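Local coordinates for protein M32 carboxypeptidase (PDB 1KA2) that removes amino acids one after another from the C-terminus of peptides with broad specificity, as a homodimeric, cobalt-dependent metallocarboxypeptidase of the M32 family, at residues E3-L14 against L76-V87. Sequence-based numbering, arbitrary orientation.
Sequences EVFQNETIKQIL and LENLNEYERGIV
The first turns of helix 8-14 and helix 81-87 approach to 10.5 Å between axes, at 49°, and the loop ahead of the first, V4 to N7, passes over the N-terminus of the second. E83 joins the two. Its OE2 accepts from two successive backbone amides, N7 N at 2.6 Å, nearly in line with the C-O bond, and Q6 N from above the carboxylate plane. The other oxygen, OE1, takes N80 N on its anti lone pair (3.0 Å), while E83 N returns a nearly straight bond to N80 OD1 (173°). This reciprocal pair is a capping box at the start of helix 81-87, here with OE2, the oxygen not used in the box, holding the loop amides. N80 ND2 also donates a hydrogen bond to V4 O (3.3 Å), from above the carbonyl plane. A glutamine in place of E83 would probably leave either N80 N, or both Q6 N and N7 N, facing a donor instead of an acceptor. Beside these polar bonds, I86 CD1 presses tightly on I10 CG2 (3.3 Å) and meets F5 CE2 (3.5 Å). With F5 CG anti to its carbonyl carbon (chi1 -58°), V4 CG1 and L14 CD1 of its own segment lie over opposite faces of the ring, each near the rim. L79 CD2 packs against I10 CG1 (3.7 Å), while the side chains of T9 and I13 also touch helix 64-74.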
ATOM      1  N   GLU A   3      13.002 -10.586 -29.449  1.00 67.55           N
ATOM      2  CA  GLU A   3      12.865 -11.992 -29.059  1.00 63.95           C
ATOM      3  C   GLU A   3      11.415 -12.422 -28.814  1.00 60.98           C
ATOM      4  O   GLU A   3      10.728 -12.821 -29.753  1.00 59.86           O
ATOM      5  CB  GLU A   3      13.728 -12.308 -27.832  1.00 64.69           C
ATOM      6  CG  GLU A   3      13.689 -13.763 -27.405  1.00 65.71           C
ATOM      7  CD  GLU A   3      13.914 -14.712 -28.559  1.00 67.09           C
ATOM      8  OE1 GLU A   3      14.922 -14.550 -29.278  1.00 67.56           O
ATOM      9  OE2 GLU A   3      13.080 -15.625 -28.744  1.00 69.92           O
ATOM     10  N   VAL A   4      10.947 -12.340 -27.570  1.00 57.02           N
ATOM     11  CA  VAL A   4       9.580 -12.747 -27.247  1.00 53.86           C
ATOM     12  C   VAL A   4       8.515 -11.841 -27.861  1.00 51.83           C
ATOM     13  O   VAL A   4       7.507 -12.318 -28.400  1.00 50.04           O
ATOM     14  CB  VAL A   4       9.367 -12.810 -25.723  1.00 54.59           C
ATOM     15  CG1 VAL A   4       7.913 -13.097 -25.406  1.00 54.01           C
ATOM     16  CG2 VAL A   4      10.249 -13.894 -25.132  1.00 55.39           C
ATOM     17  N   PHE A   5       8.728 -10.534 -27.776  1.00 48.51           N
ATOM     18  CA  PHE A   5       7.774  -9.597 -28.346  1.00 47.86           C
ATOM     19  C   PHE A   5       8.478  -8.852 -29.458  1.00 48.97           C
ATOM     20  O   PHE A   5       9.284  -7.953 -29.214  1.00 48.29           O
ATOM     21  CB  PHE A   5       7.255  -8.655 -27.260  1.00 43.68           C
ATOM     22  CG  PHE A   5       6.608  -9.378 -26.110  1.00 39.91           C
ATOM     23  CD1 PHE A   5       6.982  -9.110 -24.806  1.00 38.17           C
ATOM     24  CD2 PHE A   5       5.661 -10.372 -26.345  1.00 39.19           C
ATOM     25  CE1 PHE A   5       6.430  -9.828 -23.744  1.00 40.86           C
ATOM     26  CE2 PHE A   5       5.101 -11.097 -25.292  1.00 39.68           C
ATOM     27  CZ  PHE A   5       5.485 -10.827 -23.990  1.00 39.20           C
ATOM     28  N   GLN A   6       8.164  -9.261 -30.686  1.00 50.83           N
ATOM     29  CA  GLN A   6       8.764  -8.697 -31.894  1.00 52.94           C
ATOM     30  C   GLN A   6       7.827  -7.826 -32.724  1.00 51.34           C
ATOM     31  O   GLN A   6       8.183  -6.718 -33.114  1.00 51.79           O
ATOM     32  CB  GLN A   6       9.299  -9.836 -32.773  1.00 54.26           C
ATOM     33  CG  GLN A   6       8.346 -11.027 -32.881  1.00 57.31           C
ATOM     34  CD  GLN A   6       8.617 -11.903 -34.094  1.00 60.64           C
ATOM     35  OE1 GLN A   6       8.430 -11.473 -35.235  1.00 62.38           O
ATOM     36  NE2 GLN A   6       9.060 -13.138 -33.854  1.00 59.97           N
ATOM     37  N   ASN A   7       6.632  -8.334 -32.998  1.00 51.11           N
ATOM     38  CA  ASN A   7       5.667  -7.600 -33.802  1.00 50.25           C
ATOM     39  C   ASN A   7       5.407  -6.175 -33.323  1.00 50.22           C
ATOM     40  O   ASN A   7       5.201  -5.925 -32.135  1.00 50.50           O
ATOM     41  CB  ASN A   7       4.342  -8.344 -33.865  1.00 50.03           C
ATOM     42  CG  ASN A   7       3.326  -7.617 -34.710  1.00 52.17           C
ATOM     43  OD1 ASN A   7       3.465  -7.542 -35.929  1.00 55.08           O
ATOM     44  ND2 ASN A   7       2.308  -7.055 -34.069  1.00 50.95           N
ATOM     45  N   GLU A   8       5.398  -5.251 -34.276  1.00 49.27           N
ATOM     46  CA  GLU A   8       5.175  -3.838 -34.012  1.00 48.00           C
ATOM     47  C   GLU A   8       3.789  -3.541 -33.440  1.00 47.46           C
ATOM     48  O   GLU A   8       3.659  -2.724 -32.530  1.00 46.86           O
ATOM     49  CB  GLU A   8       5.384  -3.048 -35.301  1.00 48.52           C
ATOM     50  CG  GLU A   8       5.203  -1.553 -35.167  1.00 52.37           C
ATOM     51  CD  GLU A   8       6.037  -0.967 -34.056  1.00 53.76           C
ATOM     52  OE1 GLU A   8       7.155  -1.472 -33.818  1.00 56.41           O
ATOM     53  OE2 GLU A   8       5.577   0.010 -33.430  1.00 56.96           O
ATOM     54  N   THR A   9       2.755  -4.189 -33.974  1.00 45.95           N
ATOM     55  CA  THR A   9       1.397  -3.967 -33.482  1.00 44.88           C
ATOM     56  C   THR A   9       1.312  -4.459 -32.043  1.00 43.04           C
ATOM     57  O   THR A   9       0.653  -3.847 -31.206  1.00 42.46           O
ATOM     58  CB  THR A   9       0.337  -4.710 -34.346  1.00 44.18           C
ATOM     59  OG1 THR A   9       0.205  -4.045 -35.607  1.00 45.02           O
ATOM     60  CG2 THR A   9      -1.015  -4.728 -33.650  1.00 40.33           C
ATOM     61  N   ILE A  10       1.996  -5.565 -31.769  1.00 43.43           N
ATOM     62  CA  ILE A  10       2.031  -6.152 -30.435  1.00 42.01           C
ATOM     63  C   ILE A  10       2.738  -5.195 -29.457  1.00 41.80           C
ATOM     64  O   ILE A  10       2.293  -5.026 -28.327  1.00 41.24           O
ATOM     65  CB  ILE A  10       2.763  -7.512 -30.457  1.00 41.27           C
ATOM     66  CG1 ILE A  10       2.009  -8.504 -31.352  1.00 41.97           C
ATOM     67  CG2 ILE A  10       2.892  -8.065 -29.049  1.00 43.37           C
ATOM     68  CD1 ILE A  10       0.679  -8.981 -30.811  1.00 37.59           C
ATOM     69  N   LYS A  11       3.824  -4.560 -29.894  1.00 40.82           N
ATOM     70  CA  LYS A  11       4.546  -3.629 -29.027  1.00 41.99           C
ATOM     71  C   LYS A  11       3.717  -2.394 -28.703  1.00 42.80           C
ATOM     72  O   LYS A  11       3.765  -1.894 -27.582  1.00 43.32           O
ATOM     73  CB  LYS A  11       5.849  -3.148 -29.670  1.00 41.90           C
ATOM     74  CG  LYS A  11       6.944  -4.178 -29.870  1.00 43.82           C
ATOM     75  CD  LYS A  11       8.153  -3.464 -30.488  1.00 45.87           C
ATOM     76  CE  LYS A  11       9.143  -4.416 -31.118  1.00 47.74           C
ATOM     77  NZ  LYS A  11      10.209  -3.658 -31.840  1.00 47.79           N
ATOM     78  N   GLN A  12       2.983  -1.882 -29.690  1.00 43.11           N
ATOM     79  CA  GLN A  12       2.160  -0.697 -29.469  1.00 43.55           C
ATOM     80  C   GLN A  12       1.126  -1.032 -28.406  1.00 43.01           C
ATOM     81  O   GLN A  12       0.780  -0.205 -27.576  1.00 43.58           O
ATOM     82  CB  GLN A  12       1.430  -0.274 -30.747  1.00 46.11           C
ATOM     83  CG  GLN A  12       2.299  -0.098 -31.986  1.00 49.30           C
ATOM     84  CD  GLN A  12       1.528   0.533 -33.135  1.00 50.15           C
ATOM     85  OE1 GLN A  12       1.318   1.748 -33.160  1.00 52.23           O
ATOM     86  NE2 GLN A  12       1.083  -0.291 -34.079  1.00 48.59           N
ATOM     87  N   ILE A  13       0.634  -2.262 -28.449  1.00 42.11           N
ATOM     88  CA  ILE A  13      -0.357  -2.718 -27.493  1.00 40.65           C
ATOM     89  C   ILE A  13       0.241  -2.789 -26.096  1.00 39.46           C
ATOM     90  O   ILE A  13      -0.326  -2.239 -25.147  1.00 41.14           O
ATOM     91  CB  ILE A  13      -0.905  -4.106 -27.894  1.00 39.98           C
ATOM     92  CG1 ILE A  13      -1.787  -3.967 -29.138  1.00 39.77           C
ATOM     93  CG2 ILE A  13      -1.677  -4.725 -26.733  1.00 40.69           C
ATOM     94  CD1 ILE A  13      -2.283  -5.294 -29.696  1.00 37.30           C
ATOM     95  N   LEU A  14       1.388  -3.450 -25.972  1.00 37.45           N
ATOM     96  CA  LEU A  14       2.048  -3.593 -24.680  1.00 36.07           C
ATOM     97  C   LEU A  14       2.389  -2.253 -24.038  1.00 35.08           C
ATOM     98  O   LEU A  14       2.348  -2.125 -22.813  1.00 34.12           O
ATOM     99  CB  LEU A  14       3.313  -4.453 -24.811  1.00 33.94           C
ATOM    100  CG  LEU A  14       3.086  -5.908 -25.234  1.00 33.15           C
ATOM    101  CD1 LEU A  14       4.409  -6.672 -25.204  1.00 30.75           C
ATOM    102  CD2 LEU A  14       2.060  -6.569 -24.310  1.00 31.73           C
ATOM    103  N   LEU A  76      -3.448 -10.731 -37.697  1.00 60.76           N
ATOM    104  CA  LEU A  76      -2.080 -10.950 -38.140  1.00 61.00           C
ATOM    105  C   LEU A  76      -1.766 -12.465 -37.984  1.00 62.34           C
ATOM    106  O   LEU A  76      -2.153 -13.101 -36.996  1.00 63.18           O
ATOM    107  CB  LEU A  76      -1.116 -10.123 -37.286  1.00 59.08           C
ATOM    108  CG  LEU A  76      -1.268  -8.607 -37.399  1.00 58.24           C
ATOM    109  CD1 LEU A  76      -0.183  -7.852 -36.614  1.00 57.08           C
ATOM    110  CD2 LEU A  76      -1.166  -8.098 -38.833  1.00 55.46           C
ATOM    111  N   GLU A  77      -1.052 -13.046 -38.955  1.00 63.37           N
ATOM    112  CA  GLU A  77      -0.781 -14.521 -38.972  1.00 63.17           C
ATOM    113  C   GLU A  77       0.708 -14.881 -38.814  1.00 61.55           C
ATOM    114  O   GLU A  77       1.090 -16.059 -38.876  1.00 62.89           O
ATOM    115  CB  GLU A  77      -1.223 -15.102 -40.315  1.00 64.82           C
ATOM    116  CG  GLU A  77      -2.621 -14.641 -40.715  1.00 69.08           C
ATOM    117  CD  GLU A  77      -3.211 -15.452 -41.864  1.00 71.05           C
ATOM    118  OE1 GLU A  77      -2.672 -15.392 -43.033  1.00 72.15           O
ATOM    119  OE2 GLU A  77      -4.246 -16.191 -41.664  1.00 71.00           O
ATOM    120  N   ASN A  78       1.451 -13.858 -38.589  1.00 59.82           N
ATOM    121  CA  ASN A  78       2.910 -13.853 -38.508  1.00 59.34           C
ATOM    122  C   ASN A  78       3.405 -14.128 -37.062  1.00 56.80           C
ATOM    123  O   ASN A  78       4.561 -14.533 -36.839  1.00 56.46           O
ATOM    124  CB  ASN A  78       3.235 -12.425 -38.937  1.00 62.22           C
ATOM    125  CG  ASN A  78       4.665 -12.110 -39.283  1.00 64.57           C
ATOM    126  OD1 ASN A  78       5.211 -12.680 -40.213  1.00 63.95           O
ATOM    127  ND2 ASN A  78       5.294 -11.188 -38.582  1.00 66.19           N
ATOM    128  N   LEU A  79       2.487 -13.909 -36.148  1.00 55.46           N
ATOM    129  CA  LEU A  79       2.732 -13.883 -34.693  1.00 52.89           C
ATOM    130  C   LEU A  79       3.043 -15.218 -33.986  1.00 51.93           C
ATOM    131  O   LEU A  79       2.419 -16.251 -34.258  1.00 50.83           O
ATOM    132  CB  LEU A  79       1.501 -13.320 -33.978  1.00 50.69           C
ATOM    133  CG  LEU A  79       1.065 -11.958 -34.530  1.00 49.24           C
ATOM    134  CD1 LEU A  79      -0.295 -11.502 -33.996  1.00 45.95           C
ATOM    135  CD2 LEU A  79       2.043 -10.833 -34.182  1.00 50.98           C
ATOM    136  N   ASN A  80       4.005 -15.173 -33.061  1.00 50.45           N
ATOM    137  CA  ASN A  80       4.387 -16.360 -32.289  1.00 49.10           C
ATOM    138  C   ASN A  80       3.337 -16.625 -31.212  1.00 48.78           C
ATOM    139  O   ASN A  80       2.388 -15.854 -31.059  1.00 47.72           O
ATOM    140  CB  ASN A  80       5.764 -16.166 -31.639  1.00 47.90           C
ATOM    141  CG  ASN A  80       5.842 -14.902 -30.789  1.00 47.23           C
ATOM    142  OD1 ASN A  80       5.055 -14.716 -29.863  1.00 45.65           O
ATOM    143  ND2 ASN A  80       6.792 -14.029 -31.103  1.00 45.90           N
ATOM    144  N   GLU A  81       3.518 -17.704 -30.457  1.00 49.21           N
ATOM    145  CA  GLU A  81       2.575 -18.075 -29.405  1.00 50.69           C
ATOM    146  C   GLU A  81       2.411 -16.997 -28.325  1.00 49.91           C
ATOM    147  O   GLU A  81       1.296 -16.717 -27.868  1.00 49.12           O
ATOM    148  CB  GLU A  81       3.012 -19.398 -28.769  1.00 53.00           C
ATOM    149  CG  GLU A  81       4.400 -19.352 -28.143  1.00 56.48           C
ATOM    150  CD  GLU A  81       5.294 -20.475 -28.629  1.00 59.13           C
ATOM    151  OE1 GLU A  81       4.931 -21.655 -28.426  1.00 60.71           O
ATOM    152  OE2 GLU A  81       6.359 -20.175 -29.214  1.00 60.57           O
ATOM    153  N   TYR A  82       3.522 -16.386 -27.933  1.00 48.06           N
ATOM    154  CA  TYR A  82       3.502 -15.348 -26.906  1.00 47.21           C
ATOM    155  C   TYR A  82       2.672 -14.143 -27.330  1.00 46.78           C
ATOM    156  O   TYR A  82       1.740 -13.748 -26.629  1.00 46.86           O
ATOM    157  CB  TYR A  82       4.930 -14.914 -26.579  1.00 44.67           C
ATOM    158  CG  TYR A  82       5.835 -16.074 -26.243  1.00 42.66           C
ATOM    159  CD1 TYR A  82       6.696 -16.615 -27.199  1.00 43.28           C
ATOM    160  CD2 TYR A  82       5.807 -16.655 -24.978  1.00 41.49           C
ATOM    161  CE1 TYR A  82       7.509 -17.712 -26.899  1.00 41.09           C
ATOM    162  CE2 TYR A  82       6.612 -17.747 -24.668  1.00 41.83           C
ATOM    163  CZ  TYR A  82       7.458 -18.268 -25.632  1.00 41.27           C
ATOM    164  OH  TYR A  82       8.245 -19.346 -25.325  1.00 40.03           O
ATOM    165  N   GLU A  83       3.015 -13.558 -28.472  1.00 47.16           N
ATOM    166  CA  GLU A  83       2.284 -12.405 -28.985  1.00 47.41           C
ATOM    167  C   GLU A  83       0.823 -12.797 -29.199  1.00 48.36           C
ATOM    168  O   GLU A  83      -0.078 -11.972 -29.072  1.00 47.85           O
ATOM    169  CB  GLU A  83       2.879 -11.948 -30.312  1.00 46.95           C
ATOM    170  CG  GLU A  83       4.381 -11.735 -30.286  1.00 47.94           C
ATOM    171  CD  GLU A  83       4.948 -11.466 -31.667  1.00 48.07           C
ATOM    172  OE1 GLU A  83       4.759 -12.319 -32.561  1.00 47.99           O
ATOM    173  OE2 GLU A  83       5.577 -10.403 -31.861  1.00 46.98           O
ATOM    174  N   ARG A  84       0.596 -14.064 -29.527  1.00 49.41           N
ATOM    175  CA  ARG A  84      -0.757 -14.554 -29.754  1.00 49.38           C
ATOM    176  C   ARG A  84      -1.482 -14.603 -28.418  1.00 47.45           C
ATOM    177  O   ARG A  84      -2.664 -14.266 -28.326  1.00 46.85           O
ATOM    178  CB  ARG A  84      -0.712 -15.954 -30.366  1.00 53.08           C
ATOM    179  CG  ARG A  84      -1.986 -16.368 -31.079  1.00 57.85           C
ATOM    180  CD  ARG A  84      -1.896 -17.827 -31.508  1.00 63.25           C
ATOM    181  NE  ARG A  84      -0.645 -18.096 -32.211  1.00 66.14           N
ATOM    182  CZ  ARG A  84      -0.170 -19.312 -32.459  1.00 68.12           C
ATOM    183  NH1 ARG A  84      -0.846 -20.387 -32.062  1.00 69.19           N
ATOM    184  NH2 ARG A  84       0.991 -19.453 -33.090  1.00 68.05           N
ATOM    185  N   GLY A  85      -0.759 -15.024 -27.382  1.00 45.95           N
ATOM    186  CA  GLY A  85      -1.342 -15.110 -26.057  1.00 44.15           C
ATOM    187  C   GLY A  85      -1.841 -13.753 -25.625  1.00 44.01           C
ATOM    188  O   GLY A  85      -2.886 -13.635 -24.980  1.00 43.63           O
ATOM    189  N   ILE A  86      -1.089 -12.722 -25.997  1.00 43.57           N
ATOM    190  CA  ILE A  86      -1.437 -11.352 -25.660  1.00 43.30           C
ATOM    191  C   ILE A  86      -2.826 -11.040 -26.193  1.00 43.79           C
ATOM    192  O   ILE A  86      -3.692 -10.544 -25.460  1.00 41.89           O
ATOM    193  CB  ILE A  86      -0.434 -10.356 -26.278  1.00 44.77           C
ATOM    194  CG1 ILE A  86       0.963 -10.628 -25.732  1.00 47.06           C
ATOM    195  CG2 ILE A  86      -0.838  -8.928 -25.953  1.00 44.57           C
ATOM    196  CD1 ILE A  86       2.016  -9.784 -26.371  1.00 50.34           C
ATOM    197  N   VAL A  87      -3.029 -11.345 -27.472  1.00 42.78           N
ATOM    198  CA  VAL A  87      -4.302 -11.095 -28.134  1.00 42.80           C
ATOM    199  C   VAL A  87      -5.451 -11.930 -27.569  1.00 41.75           C
ATOM    200  O   VAL A  87      -6.516 -11.392 -27.266  1.00 41.84           O
ATOM    201  CB  VAL A  87      -4.191 -11.352 -29.656  1.00 44.72           C
ATOM    202  CG1 VAL A  87      -5.524 -11.061 -30.335  1.00 43.27           C
ATOM    203  CG2 VAL A  87      -3.082 -10.480 -30.250  1.00 44.38           C
TER